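Local coordinates for protein R-imine reductase (Streptomyces kanamyceticus, PDB 3ZGY) that catalyses the R-selective, NADPH-dependent reduction of an imine substrate, at residues A121-A124 with D125-A129; T216-A219 with P220-Q224; N272-L275 with P276-I279. One frame throughout, in Å; residues are numbered along the deposited sequence.

Contact 1: A121-A124 with D125-A129; sequences AAWA and DGRGA
Trp-123 and Arg-127, one helical turn apart, make the main side-chain contact. Trp-123 has CG anti to its own N (chi1 171°), and this sends the indole along the helix toward Arg-127. The CG methylene of Arg-127 lies over one face of the indole in a CH-pi contact, 4.2 Å from the centroid of the six-membered ring of Trp-123. Beyond a bend at chi2, the guanidinium tilts against the indole, with 59° between the planes. Trp-123 CZ2 sits over the centre of the guanidinium, 3.8 Å from Arg-127 CZ. The polar end is held from outside: Arg-127 NH2 bonds to Asp-94 O. Arg-120 adds a cation-pi contact to the indole.

Backbone bonds carry the last turn. Asp-125 N donates to Ala-121 O (2.9 Å), and Gly-126 N to Ala-122 O (3.0 Å). Arg-127 N reaches Trp-123 O at 3.0 Å, with a weak second bond to Ala-124 O. Ala-129 N then turns back to Ala-124 O at 3.1 Å, from above the carbonyl plane, while Gly-128 N bonds to Asp-125 O. With Gly-128 at positive phi, this is a Schellman motif ending helix 114-126 of a Rossmann-type beta-alpha-beta unit, just before strand 130-136.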
loop_
_atom_site.group_PDB
_atom_site.type_symbol
_atom_site.label_atom_id
_atom_site.label_comp_id
_atom_site.label_asym_id
_atom_site.label_seq_id
_atom_site.Cartn_x
_atom_site.Cartn_y
_atom_site.Cartn_z
ATOM N N ALA D 121 -18.124 -24.991 3.893
ATOM C CA ALA D 121 -19.171 -24.782 4.879
ATOM C C ALA D 121 -20.413 -25.616 4.587
ATOM O O ALA D 121 -20.880 -26.334 5.473
ATOM C CB ALA D 121 -19.535 -23.327 4.967
ATOM N N ALA D 122 -20.944 -25.573 3.354
ATOM C CA ALA D 122 -22.071 -26.462 3.027
ATOM C C ALA D 122 -21.740 -27.963 3.250
ATOM O O ALA D 122 -22.504 -28.732 3.832
ATOM C CB ALA D 122 -22.522 -26.212 1.620
ATOM N N TRP D 123 -20.551 -28.356 2.834
ATOM C CA TRP D 123 -20.115 -29.742 2.946
ATOM C C TRP D 123 -19.987 -30.173 4.381
ATOM O O TRP D 123 -20.511 -31.199 4.779
ATOM C CB TRP D 123 -18.783 -29.897 2.252
ATOM C CG TRP D 123 -18.139 -31.143 2.450
ATOM C CD1 TRP D 123 -18.292 -32.201 1.726
ATOM C CD2 TRP D 123 -17.147 -31.456 3.438
ATOM N NE1 TRP D 123 -17.519 -33.210 2.195
ATOM C CE2 TRP D 123 -16.811 -32.785 3.264
ATOM C CE3 TRP D 123 -16.512 -30.726 4.440
ATOM C CZ2 TRP D 123 -15.852 -33.419 4.009
ATOM C CZ3 TRP D 123 -15.590 -31.365 5.216
ATOM C CH2 TRP D 123 -15.266 -32.702 5.001
ATOM N N ALA D 124 -19.334 -29.350 5.160
ATOM C CA ALA D 124 -19.186 -29.627 6.562
ATOM C C ALA D 124 -20.554 -29.726 7.252
ATOM O O ALA D 124 -20.808 -30.651 8.036
ATOM C CB ALA D 124 -18.361 -28.566 7.204
ATOM N N ASP D 125 -21.455 -28.814 6.939
ATOM C CA ASP D 125 -22.749 -28.943 7.516
ATOM C C ASP D 125 -23.435 -30.289 7.161
ATOM O O ASP D 125 -24.048 -30.917 7.991
ATOM C CB ASP D 125 -23.622 -27.808 7.081
ATOM C CG ASP D 125 -24.912 -27.844 7.782
ATOM O OD1 ASP D 125 -24.933 -27.453 8.961
ATOM O OD2 ASP D 125 -25.891 -28.342 7.179
ATOM N N GLY D 126 -23.378 -30.693 5.907
ATOM C CA GLY D 126 -23.939 -31.966 5.524
ATOM C C GLY D 126 -23.286 -33.149 6.250
ATOM O O GLY D 126 -23.890 -34.197 6.301
ATOM N N ARG D 127 -22.036 -33.005 6.696
ATOM C CA ARG D 127 -21.324 -34.002 7.406
ATOM C C ARG D 127 -21.518 -33.868 8.971
ATOM O O ARG D 127 -20.845 -34.575 9.755
ATOM C CB ARG D 127 -19.850 -33.803 7.167
ATOM C CG ARG D 127 -19.125 -34.490 6.039
ATOM C CD ARG D 127 -19.867 -35.512 5.275
ATOM N NE ARG D 127 -19.074 -35.813 4.067
ATOM C CZ ARG D 127 -17.958 -36.535 4.049
ATOM N NH1 ARG D 127 -17.454 -37.081 5.181
ATOM N NH2 ARG D 127 -17.342 -36.713 2.898
ATOM N N GLY D 128 -22.430 -32.993 9.407
ATOM C CA GLY D 128 -22.689 -32.727 10.820
ATOM C C GLY D 128 -21.560 -32.128 11.645
ATOM O O GLY D 128 -21.396 -32.411 12.832
ATOM N N ALA D 129 -20.815 -31.235 11.036
ATOM C CA ALA D 129 -19.759 -30.580 11.733
ATOM C C ALA D 129 -20.012 -29.095 11.748
ATOM O O ALA D 129 -20.680 -28.566 10.890
ATOM C CB ALA D 129 -18.447 -30.876 11.072
#

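Contact 2: T216-A219 with P220-Q224; sequences TTFA and PFITQ
Phe-218 and Ala-219 meet Pro-220, Phe-221 and Ile-222 at a proline kink in helix 215-230, part of the C-terminal helical region. Pro-220 has no N-H to give to the turn before. Its CD sits where that hydrogen would point, 3.3 Å from Thr-216 O. Phe-221 N also lacks the usual bond to Thr-217 O. It makes instead a weak, bent bond to Phe-218 O.

Regular bonding resumes after the kink. Ile-222 N donates to Phe-218 O at 3.1 Å, so this oxygen has one sound bond and one weak one. Thr-223 N donates to Ala-219 O at 2.9 Å. Pro-220 O accepts from Gln-224 N and from Thr-223 OG1, both reaching it from the same face of its plane. The hydroxyl stands between the backbone N and the carbonyl carbon of Thr-223 (chi1 64°), close enough to bond back at 3.1 Å between Thr-223 OG1 and Pro-220 O.

The apolar packing centres on the Phe-218 ring. Ile-222 CG2 lies over one face, toward the rim, and Ile-222 CB is 3.6 Å from Phe-218 CE1. The two phenylalanine rings meet at their edges, with Phe-218 CE1 4.1 Å from Phe-221 CD2. Helix 182-209 packs on the same cluster through Phe-201, whose ring is nearly parallel to that of Phe-218. Tyr-186 of the second subunit meets the Phe-221 ring edge-to-face.

The chemistry implies a helix that gives up two backbone bonds, at Pro-220 and Phe-221, yet continues, while its apolar groups pack outward: Phe-218 and Ile-222 on helix 182-209, Phe-218 and Phe-221 on the second subunit.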
loop_
_atom_site.group_PDB
_atom_site.type_symbol
_atom_site.label_atom_id
_atom_site.label_comp_id
_atom_site.label_asym_id
_atom_site.label_seq_id
_atom_site.Cartn_x
_atom_site.Cartn_y
_atom_site.Cartn_z
ATOM N N THR D 216 17.851 2.643 -0.560
ATOM C CA THR D 216 17.888 2.875 0.902
ATOM C C THR D 216 17.784 4.347 1.273
ATOM O O THR D 216 17.353 4.664 2.383
ATOM C CB THR D 216 19.113 2.293 1.615
ATOM O OG1 THR D 216 20.251 2.996 1.187
ATOM C CG2 THR D 216 19.333 0.833 1.299
ATOM N N THR D 217 18.125 5.246 0.345
ATOM C CA THR D 217 18.003 6.667 0.631
ATOM C C THR D 217 16.549 7.080 0.546
ATOM O O THR D 217 16.065 7.944 1.279
ATOM C CB THR D 217 18.809 7.518 -0.363
ATOM O OG1 THR D 217 20.187 7.191 -0.271
ATOM C CG2 THR D 217 18.658 8.960 -0.032
ATOM N N PHE D 218 15.879 6.435 -0.392
ATOM C CA PHE D 218 14.493 6.725 -0.789
ATOM C C PHE D 218 13.506 6.231 0.309
ATOM O O PHE D 218 12.555 6.958 0.687
ATOM C CB PHE D 218 14.301 6.065 -2.203
ATOM C CG PHE D 218 12.887 5.806 -2.613
ATOM C CD1 PHE D 218 11.943 6.819 -2.579
ATOM C CD2 PHE D 218 12.501 4.539 -3.087
ATOM C CE1 PHE D 218 10.625 6.586 -2.967
ATOM C CE2 PHE D 218 11.197 4.298 -3.497
ATOM C CZ PHE D 218 10.254 5.330 -3.429
ATOM N N ALA D 219 13.758 5.015 0.828
ATOM C CA ALA D 219 12.801 4.304 1.719
ATOM C C ALA D 219 12.227 5.113 2.885
ATOM O O ALA D 219 11.019 5.117 3.125
ATOM C CB ALA D 219 13.417 3.006 2.229
ATOM N N PRO D 220 13.085 5.798 3.633
ATOM C CA PRO D 220 12.532 6.604 4.741
ATOM C C PRO D 220 11.545 7.597 4.240
ATOM O O PRO D 220 10.563 7.882 4.914
ATOM C CB PRO D 220 13.745 7.329 5.295
ATOM C CG PRO D 220 14.855 6.374 4.995
ATOM C CD PRO D 220 14.555 5.711 3.680
ATOM N N PHE D 221 11.824 8.177 3.082
ATOM C CA PHE D 221 10.943 9.239 2.558
ATOM C C PHE D 221 9.608 8.597 2.236
ATOM O O PHE D 221 8.549 9.145 2.583
ATOM C CB PHE D 221 11.552 9.898 1.309
ATOM C CG PHE D 221 10.551 10.594 0.442
ATOM C CD1 PHE D 221 10.110 11.872 0.774
ATOM C CD2 PHE D 221 10.025 9.959 -0.684
ATOM C CE1 PHE D 221 9.166 12.523 0.003
ATOM C CE2 PHE D 221 9.063 10.587 -1.448
ATOM C CZ PHE D 221 8.643 11.885 -1.119
ATOM N N ILE D 222 9.658 7.424 1.591
ATOM C CA ILE D 222 8.426 6.828 1.114
ATOM C C ILE D 222 7.581 6.256 2.273
ATOM O O ILE D 222 6.361 6.439 2.281
ATOM C CB ILE D 222 8.672 5.836 -0.041
ATOM C CG1 ILE D 222 7.447 5.753 -0.918
ATOM C CG2 ILE D 222 9.030 4.470 0.460
ATOM C CD1 ILE D 222 7.131 7.051 -1.635
ATOM N N THR D 223 8.217 5.680 3.293
ATOM C CA THR D 223 7.460 5.232 4.455
ATOM C C THR D 223 6.802 6.391 5.213
ATOM O O THR D 223 5.694 6.241 5.698
ATOM C CB THR D 223 8.291 4.406 5.418
ATOM O OG1 THR D 223 9.300 5.224 5.944
ATOM C CG2 THR D 223 8.985 3.239 4.725
ATOM N N GLN D 224 7.406 7.566 5.293
ATOM C CA GLN D 224 6.671 8.675 5.940
ATOM C C GLN D 224 5.383 8.902 5.134
ATOM O O GLN D 224 4.324 9.119 5.684
ATOM C CB GLN D 224 7.539 9.959 6.093
#

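Contact 3: N272-L275 with P276-I279; sequences NAEL and PRFI
Leu-275 and Ile-279 touch along one side of the helix start, with Leu-275 CD1 4.1 Å from Ile-279 CD1. On another side, Ala-273 CB lies over one face of the Arg-277 guanidinium, toward its rim and 3.8 Å from NH2 of Arg-277. The arginine reaches back this far because its chain is extended from CG to NE. Glu-274 CG runs past Arg-277 NH1, but the charged ends of these two side chains do not meet.

Three backbone bonds form the first turn. Arg-277 N donates to Ala-273 O (3.1 Å), Phe-278 N to Glu-274 O (2.8 Å), and Ile-279 N to Leu-275 O (3.0 Å). Ala-273 is the N-cap residue, so Pro-276 falls in the first turn, where its missing N-H costs no helical bond.

Just before the cap, Asn-272 forms an Asx turn: its OD1 accepts from Glu-274 N at 2.9 Å, from above the amide plane. Asn-272 ND2 meets Glu-274 OE2 from above the carboxylate plane, at 3.3 Å. Glu-274 OE1 forms a salt bridge with Arg-285 NH2 of the second subunit. With an alanine here, that arginine would probably lose its salt-bridge mate and Asn-272 ND2 one of its acceptors. The amide nitrogen also bonds to Thr-305 O of the second subunit. Further out, Glu-267 on helix 252-269 fixes Arg-277 NH2 by a salt bridge, and Leu-262 and Ile-263 pack on Pro-276.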
loop_
_atom_site.group_PDB
_atom_site.type_symbol
_atom_site.label_atom_id
_atom_site.label_comp_id
_atom_site.label_asym_id
_atom_site.label_seq_id
_atom_site.Cartn_x
_atom_site.Cartn_y
_atom_site.Cartn_z
ATOM N N ASN D 272 9.388 1.682 -16.894
ATOM C CA ASN D 272 8.039 1.243 -17.156
ATOM C C ASN D 272 6.962 2.248 -16.809
ATOM O O ASN D 272 6.957 2.785 -15.727
ATOM C CB ASN D 272 7.768 -0.020 -16.353
ATOM C CG ASN D 272 6.713 -0.855 -16.987
ATOM O OD1 ASN D 272 5.522 -0.641 -16.761
ATOM N ND2 ASN D 272 7.132 -1.716 -17.884
ATOM N N ALA D 273 6.003 2.434 -17.703
ATOM C CA ALA D 273 4.901 3.360 -17.466
ATOM C C ALA D 273 3.515 2.688 -17.418
ATOM O O ALA D 273 2.505 3.391 -17.327
ATOM C CB ALA D 273 4.895 4.450 -18.511
ATOM N N GLU D 274 3.447 1.361 -17.365
ATOM C CA GLU D 274 2.142 0.721 -17.283
ATOM C C GLU D 274 1.333 1.082 -16.030
ATOM O O GLU D 274 0.175 1.534 -16.121
ATOM C CB GLU D 274 2.287 -0.757 -17.439
ATOM C CG GLU D 274 2.612 -1.122 -18.881
ATOM C CD GLU D 274 3.416 -2.394 -18.980
ATOM O OE1 GLU D 274 3.014 -3.406 -18.374
ATOM O OE2 GLU D 274 4.455 -2.391 -19.667
ATOM N N LEU D 275 1.968 1.040 -14.874
ATOM C CA LEU D 275 1.265 1.400 -13.661
ATOM C C LEU D 275 0.691 2.830 -13.694
ATOM O O LEU D 275 -0.498 3.009 -13.440
ATOM C CB LEU D 275 2.125 1.134 -12.429
ATOM C CG LEU D 275 1.561 1.645 -11.121
ATOM C CD1 LEU D 275 0.179 1.081 -10.838
ATOM C CD2 LEU D 275 2.543 1.262 -10.033
ATOM N N PRO D 276 1.511 3.846 -14.014
ATOM C CA PRO D 276 0.940 5.217 -14.110
ATOM C C PRO D 276 -0.166 5.359 -15.158
ATOM O O PRO D 276 -1.112 6.116 -14.937
ATOM C CB PRO D 276 2.124 6.061 -14.519
ATOM C CG PRO D 276 3.303 5.319 -14.000
ATOM C CD PRO D 276 2.979 3.862 -14.101
ATOM N N ARG D 277 -0.077 4.614 -16.257
ATOM C CA ARG D 277 -1.164 4.612 -17.250
ATOM C C ARG D 277 -2.445 3.996 -16.691
ATOM O O ARG D 277 -3.542 4.572 -16.825
ATOM C CB ARG D 277 -0.770 3.845 -18.493
ATOM C CG ARG D 277 0.106 4.678 -19.404
ATOM C CD ARG D 277 0.322 4.037 -20.757
ATOM N NE ARG D 277 1.602 4.407 -21.341
ATOM C CZ ARG D 277 2.637 3.580 -21.526
ATOM N NH1 ARG D 277 2.590 2.303 -21.161
ATOM N NH2 ARG D 277 3.755 4.054 -22.085
ATOM N N PHE D 278 -2.304 2.829 -16.062
ATOM C CA PHE D 278 -3.435 2.229 -15.361
ATOM C C PHE D 278 -4.126 3.195 -14.390
ATOM O O PHE D 278 -5.342 3.370 -14.416
ATOM C CB PHE D 278 -2.976 1.027 -14.602
ATOM C CG PHE D 278 -4.058 0.381 -13.862
ATOM C CD1 PHE D 278 -4.929 -0.455 -14.504
ATOM C CD2 PHE D 278 -4.236 0.634 -12.522
ATOM C CE1 PHE D 278 -5.954 -1.077 -13.817
ATOM C CE2 PHE D 278 -5.261 0.044 -11.842
ATOM C CZ PHE D 278 -6.125 -0.819 -12.485
ATOM N N ILE D 279 -3.339 3.837 -13.545
ATOM C CA ILE D 279 -3.875 4.822 -12.646
ATOM C C ILE D 279 -4.695 5.893 -13.392
ATOM O O ILE D 279 -5.778 6.228 -12.979
ATOM C CB ILE D 279 -2.715 5.454 -11.854
ATOM C CG1 ILE D 279 -2.130 4.434 -10.921
ATOM C CG2 ILE D 279 -3.143 6.667 -11.033
ATOM C CD1 ILE D 279 -0.918 4.932 -10.194
#

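In the fold
The three contacts follow one another along the chain without overlap. Contact 1 lies in the N-terminal Rossmann-type domain, on helix 114-126 between strands 105-108 and 130-136. Contacts 2 and 3 lie in the C-terminal domain, on helices 215-230 and 274-291. The centre of contact 1 is about 49 Å from that of contact 2 and about 46 Å from that of contact 3, across the centre of the chain. Contacts 2 and 3 have centres about 21 Å apart and do not touch, but helix 182-209 packs against both. Both also meet the second subunit, whereas contact 1 does not. The dimer interface thus draws on the helical C-terminal domain at two separate places.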